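Local coordinates for protein probable zinc protease PqqL (Escherichia coli, PDB 6OFS) that probably hydrolyses peptide bonds in the periplasm as a zinc-dependent metalloprotease of the M16 family, at residues D644-L649 with K712-A717; G527-P532 with S575-L580. All blocks are in the same frame, centred on the assembly; numbering follows the deposited sequence.

Contact 1: residues D644-L649 with K712-A717; sequences DDRTKL and KPLTRA
K712 offers its backbone carbonyl to the guanidinium of R646, a clear case of an arginine joining two loops by way of main-chain oxygens. NH1 and NH2 grip it end-on from the same face of the carbonyl plane: R646 NH1 lies 2.9 Å from K712 O, while the longer bond from NH2 comes from well above that plane. At P713 the carbonyl oxygen takes a further, weak bond from R646 NH2. L714 then lays its CD2 methyl over one face of the guanidinium, 3.9 Å above the plane and toward its rim, and the same methyl reaches T647 CG2 at 4.1 Å. T715 turns to the acid instead: its N meets D644 OD2 at 2.8 Å in a nearly straight bond (171°) to the anti lone pair. The carboxylate is thereby held from two sides of the contact, because R646 grips it side-on, NE to D644 OD1 at 2.8 Å and NH2 to OD2 at 3.0 Å; a bend at chi3 (-70°) swings the arginine head back to D644. A leucine in place of R646 would probably leave the D644 carboxylate without its charge partner and the K712 carbonyl without these two donors. Around this, L714 and T647 pack on Y638 of helix 629-641, T715 shares a backbone hydrogen bond with A643, and K712-A717 leads from helix 687-697 into strand 721-728.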
ATOM      1  N   ASP A 644      27.156  23.334  10.492  1.00 55.91           N
ATOM      2  CA  ASP A 644      26.024  22.505  10.918  1.00 55.66           C
ATOM      3  C   ASP A 644      26.074  21.156  10.204  1.00 61.88           C
ATOM      4  O   ASP A 644      26.254  21.114   8.985  1.00 61.84           O
ATOM      5  CB  ASP A 644      24.698  23.228  10.580  1.00 56.47           C
ATOM      6  CG  ASP A 644      23.547  22.975  11.540  1.00 59.07           C
ATOM      7  OD1 ASP A 644      23.072  21.817  11.610  1.00 60.23           O
ATOM      8  OD2 ASP A 644      23.098  23.940  12.196  1.00 57.34           O
ATOM      9  N   ASP A 645      25.891  20.060  10.956  1.00 59.96           N
ATOM     10  CA  ASP A 645      25.883  18.702  10.410  1.00 61.04           C
ATOM     11  C   ASP A 645      24.767  18.508   9.386  1.00 64.36           C
ATOM     12  O   ASP A 645      24.912  17.703   8.469  1.00 65.03           O
ATOM     13  CB  ASP A 645      25.742  17.660  11.540  1.00 64.34           C
ATOM     14  CG  ASP A 645      27.058  17.168  12.135  1.00 83.50           C
ATOM     15  OD1 ASP A 645      27.985  16.836  11.349  1.00 86.20           O
ATOM     16  OD2 ASP A 645      27.153  17.087  13.384  1.00 88.87           O
ATOM     17  N   ARG A 646      23.668  19.264   9.542  1.00 58.89           N
ATOM     18  CA  ARG A 646      22.474  19.212   8.705  1.00 57.84           C
ATOM     19  C   ARG A 646      22.672  19.640   7.229  1.00 61.83           C
ATOM     20  O   ARG A 646      21.864  19.257   6.375  1.00 62.10           O
ATOM     21  CB  ARG A 646      21.360  20.032   9.355  1.00 55.39           C
ATOM     22  CG  ARG A 646      20.764  19.395  10.608  1.00 49.62           C
ATOM     23  CD  ARG A 646      19.685  20.273  11.205  1.00 49.21           C
ATOM     24  NE  ARG A 646      20.264  21.486  11.783  1.00 45.87           N
ATOM     25  CZ  ARG A 646      19.568  22.502  12.276  1.00 55.08           C
ATOM     26  NH1 ARG A 646      18.240  22.470  12.275  1.00 42.78           N
ATOM     27  NH2 ARG A 646      20.194  23.556  12.784  1.00 47.99           N
ATOM     28  N   THR A 647      23.735  20.418   6.929  1.00 56.66           N
ATOM     29  CA  THR A 647      24.040  20.900   5.577  1.00 54.81           C
ATOM     30  C   THR A 647      24.573  19.792   4.682  1.00 57.33           C
ATOM     31  O   THR A 647      24.446  19.887   3.462  1.00 56.94           O
ATOM     32  CB  THR A 647      25.013  22.084   5.618  1.00 57.76           C
ATOM     33  OG1 THR A 647      26.291  21.647   6.089  1.00 56.34           O
ATOM     34  CG2 THR A 647      24.489  23.252   6.446  1.00 54.16           C
ATOM     35  N   LYS A 648      25.183  18.752   5.294  1.00 53.56           N
ATOM     36  CA  LYS A 648      25.781  17.592   4.630  1.00 52.81           C
ATOM     37  C   LYS A 648      24.784  16.782   3.809  1.00 56.25           C
ATOM     38  O   LYS A 648      23.605  16.672   4.170  1.00 55.37           O
ATOM     39  CB  LYS A 648      26.469  16.677   5.647  1.00 55.40           C
ATOM     40  CG  LYS A 648      27.814  17.186   6.136  1.00 76.93           C
ATOM     41  CD  LYS A 648      28.546  16.121   6.950  1.00 90.14           C
ATOM     42  CE  LYS A 648      30.042  16.369   7.021  1.00104.03           C
ATOM     43  NZ  LYS A 648      30.749  15.938   5.779  1.00110.80           N
ATOM     44  N   LEU A 649      25.270  16.224   2.694  1.00 52.80           N
ATOM     45  CA  LEU A 649      24.474  15.382   1.822  1.00 52.71           C
ATOM     46  C   LEU A 649      24.391  14.009   2.455  1.00 58.94           C
ATOM     47  O   LEU A 649      25.387  13.497   2.997  1.00 59.43           O
ATOM     48  CB  LEU A 649      25.118  15.255   0.434  1.00 52.58           C
ATOM     49  CG  LEU A 649      24.939  16.394  -0.552  1.00 56.95           C
ATOM     50  CD1 LEU A 649      25.817  16.171  -1.752  1.00 57.22           C
ATOM     51  CD2 LEU A 649      23.478  16.534  -1.004  1.00 57.23           C
ATOM     52  N   LYS A 712      15.401  24.926  14.834  1.00 58.96           N
ATOM     53  CA  LYS A 712      16.688  25.517  15.165  1.00 58.69           C
ATOM     54  C   LYS A 712      17.260  26.008  13.840  1.00 60.59           C
ATOM     55  O   LYS A 712      17.389  25.205  12.908  1.00 59.62           O
ATOM     56  CB  LYS A 712      17.645  24.488  15.812  1.00 61.98           C
ATOM     57  CG  LYS A 712      17.323  24.122  17.261  1.00 83.30           C
ATOM     58  CD  LYS A 712      17.759  25.204  18.255  1.00 95.59           C
ATOM     59  CE  LYS A 712      17.220  24.965  19.642  1.00101.51           C
ATOM     60  NZ  LYS A 712      17.985  23.910  20.354  1.00108.05           N
ATOM     61  N   PRO A 713      17.559  27.319  13.686  1.00 56.11           N
ATOM     62  CA  PRO A 713      18.151  27.767  12.411  1.00 54.63           C
ATOM     63  C   PRO A 713      19.544  27.173  12.291  1.00 57.05           C
ATOM     64  O   PRO A 713      20.151  26.821  13.316  1.00 56.89           O
ATOM     65  CB  PRO A 713      18.212  29.297  12.538  1.00 56.03           C
ATOM     66  CG  PRO A 713      17.491  29.641  13.813  1.00 60.73           C
ATOM     67  CD  PRO A 713      17.482  28.423  14.668  1.00 56.60           C
ATOM     68  N   LEU A 714      20.050  27.043  11.055  1.00 51.72           N
ATOM     69  CA  LEU A 714      21.397  26.512  10.835  1.00 49.74           C
ATOM     70  C   LEU A 714      22.430  27.368  11.579  1.00 51.37           C
ATOM     71  O   LEU A 714      22.296  28.591  11.630  1.00 48.07           O
ATOM     72  CB  LEU A 714      21.745  26.460   9.338  1.00 49.13           C
ATOM     73  CG  LEU A 714      20.895  25.563   8.443  1.00 52.29           C
ATOM     74  CD1 LEU A 714      21.153  25.878   6.986  1.00 51.90           C
ATOM     75  CD2 LEU A 714      21.132  24.082   8.727  1.00 52.63           C
ATOM     76  N   THR A 715      23.411  26.710  12.207  1.00 49.48           N
ATOM     77  CA  THR A 715      24.498  27.374  12.925  1.00 49.95           C
ATOM     78  C   THR A 715      25.363  27.999  11.849  1.00 54.10           C
ATOM     79  O   THR A 715      25.841  27.290  10.969  1.00 53.15           O
ATOM     80  CB  THR A 715      25.287  26.341  13.778  1.00 58.10           C
ATOM     81  OG1 THR A 715      24.430  25.819  14.793  1.00 61.31           O
ATOM     82  CG2 THR A 715      26.560  26.925  14.410  1.00 52.11           C
ATOM     83  N   ARG A 716      25.523  29.320  11.887  1.00 52.81           N
ATOM     84  CA  ARG A 716      26.345  30.043  10.915  1.00 53.32           C
ATOM     85  C   ARG A 716      27.816  29.878  11.258  1.00 59.66           C
ATOM     86  O   ARG A 716      28.145  29.801  12.444  1.00 61.64           O
ATOM     87  CB  ARG A 716      25.961  31.523  10.896  1.00 51.71           C
ATOM     88  CG  ARG A 716      24.723  31.813  10.057  1.00 55.48           C
ATOM     89  CD  ARG A 716      23.443  31.732  10.848  1.00 55.22           C
ATOM     90  NE  ARG A 716      22.330  32.331  10.118  1.00 53.24           N
ATOM     91  CZ  ARG A 716      21.256  31.671   9.700  1.00 59.64           C
ATOM     92  NH1 ARG A 716      21.130  30.373   9.940  1.00 46.19           N
ATOM     93  NH2 ARG A 716      20.290  32.310   9.048  1.00 37.49           N
ATOM     94  N   ALA A 717      28.691  29.764  10.234  1.00 55.53           N
ATOM     95  CA  ALA A 717      30.148  29.640  10.406  1.00 54.38           C
ATOM     96  C   ALA A 717      30.678  30.940  11.019  1.00 57.38           C
ATOM     97  O   ALA A 717      30.346  32.030  10.560  1.00 56.22           O
ATOM     98  CB  ALA A 717      30.828  29.367   9.073  1.00 54.76           C
TER

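Contact 2: residues G527-P532 with S575-L580; sequences GDLSFP and SGMNTL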
ATOM      1  N   GLY A 527       8.879  23.115  10.478  1.00 51.92           N
ATOM      2  CA  GLY A 527       9.465  22.928   9.153  1.00 51.41           C
ATOM      3  C   GLY A 527      10.497  21.832   9.110  1.00 55.22           C
ATOM      4  O   GLY A 527      10.458  20.932   9.946  1.00 54.78           O
ATOM      5  N   ASP A 528      11.433  21.881   8.148  1.00 53.45           N
ATOM      6  CA  ASP A 528      12.435  20.806   8.062  1.00 53.56           C
ATOM      7  C   ASP A 528      13.624  21.026   9.030  1.00 56.10           C
ATOM      8  O   ASP A 528      14.430  20.100   9.226  1.00 56.40           O
ATOM      9  CB  ASP A 528      12.884  20.504   6.610  1.00 55.73           C
ATOM     10  CG  ASP A 528      13.625  21.568   5.798  1.00 68.37           C
ATOM     11  OD1 ASP A 528      14.242  22.471   6.412  1.00 69.90           O
ATOM     12  OD2 ASP A 528      13.633  21.462   4.537  1.00 70.52           O
ATOM     13  N   LEU A 529      13.678  22.210   9.686  1.00 50.21           N
ATOM     14  CA  LEU A 529      14.714  22.547  10.660  1.00 49.56           C
ATOM     15  C   LEU A 529      14.387  22.050  12.074  1.00 56.57           C
ATOM     16  O   LEU A 529      15.142  22.325  13.017  1.00 56.48           O
ATOM     17  CB  LEU A 529      15.053  24.043  10.647  1.00 48.86           C
ATOM     18  CG  LEU A 529      15.666  24.569   9.346  1.00 51.66           C
ATOM     19  CD1 LEU A 529      15.734  26.090   9.350  1.00 50.75           C
ATOM     20  CD2 LEU A 529      17.028  23.915   9.044  1.00 50.57           C
ATOM     21  N   SER A 530      13.293  21.271  12.206  1.00 54.84           N
ATOM     22  CA  SER A 530      12.860  20.651  13.461  1.00 56.03           C
ATOM     23  C   SER A 530      13.266  19.160  13.494  1.00 61.04           C
ATOM     24  O   SER A 530      12.753  18.410  14.318  1.00 60.62           O
ATOM     25  CB  SER A 530      11.343  20.784  13.624  1.00 60.77           C
ATOM     26  OG  SER A 530      10.929  22.114  13.895  1.00 74.06           O
ATOM     27  N   PHE A 531      14.193  18.741  12.619  1.00 59.23           N
ATOM     28  CA  PHE A 531      14.600  17.341  12.492  1.00 60.17           C
ATOM     29  C   PHE A 531      16.132  17.100  12.517  1.00 69.95           C
ATOM     30  O   PHE A 531      16.884  17.968  12.068  1.00 69.39           O
ATOM     31  CB  PHE A 531      14.005  16.755  11.196  1.00 61.19           C
ATOM     32  CG  PHE A 531      12.494  16.721  11.121  1.00 61.74           C
ATOM     33  CD1 PHE A 531      11.777  17.824  10.670  1.00 63.81           C
ATOM     34  CD2 PHE A 531      11.792  15.568  11.445  1.00 63.15           C
ATOM     35  CE1 PHE A 531      10.382  17.786  10.579  1.00 64.36           C
ATOM     36  CE2 PHE A 531      10.396  15.525  11.335  1.00 65.98           C
ATOM     37  CZ  PHE A 531       9.700  16.637  10.907  1.00 63.69           C
ATOM     38  N   PRO A 532      16.592  15.888  12.955  1.00 71.98           N
ATOM     39  CA  PRO A 532      18.043  15.580  12.970  1.00 73.05           C
ATOM     40  C   PRO A 532      18.720  15.536  11.592  1.00 79.21           C
ATOM     41  O   PRO A 532      18.036  15.396  10.580  1.00 79.66           O
ATOM     42  CB  PRO A 532      18.099  14.202  13.638  1.00 74.60           C
ATOM     43  CG  PRO A 532      16.815  14.103  14.423  1.00 79.01           C
ATOM     44  CD  PRO A 532      15.821  14.770  13.532  1.00 74.34           C
ATOM     45  N   SER A 575       9.021  24.071   4.123  1.00 51.02           N
ATOM     46  CA  SER A 575       9.967  25.173   4.245  1.00 50.85           C
ATOM     47  C   SER A 575      10.862  24.806   5.457  1.00 55.06           C
ATOM     48  O   SER A 575      10.669  23.742   6.047  1.00 55.68           O
ATOM     49  CB  SER A 575       9.181  26.467   4.458  1.00 54.45           C
ATOM     50  OG  SER A 575       9.961  27.530   4.971  1.00 69.13           O
ATOM     51  N   GLY A 576      11.840  25.642   5.785  1.00 51.14           N
ATOM     52  CA  GLY A 576      12.728  25.411   6.915  1.00 50.42           C
ATOM     53  C   GLY A 576      12.035  25.569   8.257  1.00 54.64           C
ATOM     54  O   GLY A 576      12.252  24.765   9.176  1.00 55.26           O
ATOM     55  N   MET A 577      11.177  26.586   8.374  1.00 49.60           N
ATOM     56  CA  MET A 577      10.491  26.862   9.636  1.00 49.52           C
ATOM     57  C   MET A 577       8.997  26.613   9.591  1.00 51.72           C
ATOM     58  O   MET A 577       8.330  26.821  10.605  1.00 50.85           O
ATOM     59  CB  MET A 577      10.763  28.312  10.112  1.00 52.45           C
ATOM     60  CG  MET A 577      12.191  28.587  10.483  1.00 56.43           C
ATOM     61  SD  MET A 577      12.750  27.622  11.898  1.00 60.86           S
ATOM     62  CE  MET A 577      14.373  28.323  12.139  1.00 57.33           C
ATOM     63  N   ASN A 578       8.453  26.219   8.429  1.00 47.93           N
ATOM     64  CA  ASN A 578       7.008  26.033   8.281  1.00 48.22           C
ATOM     65  C   ASN A 578       6.642  24.945   7.285  1.00 52.83           C
ATOM     66  O   ASN A 578       7.475  24.496   6.492  1.00 53.45           O
ATOM     67  CB  ASN A 578       6.334  27.358   7.796  1.00 47.10           C
ATOM     68  CG  ASN A 578       6.621  28.580   8.627  1.00 62.10           C
ATOM     69  OD1 ASN A 578       7.645  29.249   8.444  1.00 54.64           O
ATOM     70  ND2 ASN A 578       5.727  28.901   9.556  1.00 55.46           N
ATOM     71  N   THR A 579       5.360  24.575   7.290  1.00 47.89           N
ATOM     72  CA  THR A 579       4.786  23.641   6.335  1.00 47.00           C
ATOM     73  C   THR A 579       3.451  24.233   5.948  1.00 48.80           C
ATOM     74  O   THR A 579       2.684  24.669   6.817  1.00 46.20           O
ATOM     75  CB  THR A 579       4.679  22.202   6.884  1.00 55.09           C
ATOM     76  OG1 THR A 579       5.928  21.810   7.466  1.00 54.97           O
ATOM     77  CG2 THR A 579       4.283  21.190   5.799  1.00 51.14           C
ATOM     78  N   LEU A 580       3.204  24.298   4.642  1.00 45.95           N
ATOM     79  CA  LEU A 580       1.962  24.835   4.117  1.00 46.55           C
ATOM     80  C   LEU A 580       1.166  23.717   3.500  1.00 52.65           C
ATOM     81  O   LEU A 580       1.736  22.827   2.878  1.00 53.70           O
ATOM     82  CB  LEU A 580       2.197  25.961   3.091  1.00 46.34           C
ATOM     83  CG  LEU A 580       3.193  27.065   3.461  1.00 50.58           C
ATOM     84  CD1 LEU A 580       3.390  28.008   2.310  1.00 50.73           C
ATOM     85  CD2 LEU A 580       2.766  27.840   4.710  1.00 52.32           C
TER
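The S575 and G576 carbonyls each receive a backbone N-H lying in the carbonyl plane, from D528 and L529. D528 N is 2.9 Å from S575 O, and L529 N reaches G576 O at 3.0 Å, on a lone pair. The carboxylate of D528 stands beside this pair, its OD1 3.3 Å from G576 CA; CG sits between the backbone N and the carbonyl carbon (chi1 64°), which turns the acid back toward the other loop. The F531 ring takes no part across the interface, but it has G527 O in plane at its edge and packs on I539, L670 and L708. The partner loop is the tight connection of a beta hairpin, joining the antiparallel strands 569-574 and 579-586. G576 and M577 have the backbone torsions of a type I turn, and S575 N closes the loop on N578 O at 2.9 Å. Two successive carbonyls of this turn therefore face two successive N-H groups of the loop that follows strand 517-524, the neighbour of 579-586 in the same sheet. G527 brings its main chain close against the turn: its CA lies 4.1 Å from that of N578, and a CA-H...O contact runs from G527 CA to G576 O at 3.3 Å. L529 and M577 cross obliquely, L529 CD1 touching M577 CE at 3.8 Å, the methionine chain being bent at chi2 (-64°) so that its methyl comes round to the leucine. T579 OG1 is hydrogen-bonded to K526 O, and N578 ND2 to S524 O, which fastens the residues following the turn, N578 and T579, to the chain just before G527.

How the contacts relate
Contact 2 closes along the chain before contact 1 begins, yet their centres lie only 13 Å apart and the two meet directly. L529 provides one link between them: its carbonyl probably accepts a hydrogen bond from K712 N and also packs against R646 NH1, while M577 CE touches P713 N. Contact 2 lies where strands 517-524, 569-574 and 579-586 of one mixed sheet end in loops; contact 1 involves the connection from there to the sheet that begins with strand 721-728. Contact 1 holds that connection to the loop after helix 629-641, and the touches between the contacts join it to the loops of the preceding sheet, away from the zinc site at H54 and H58.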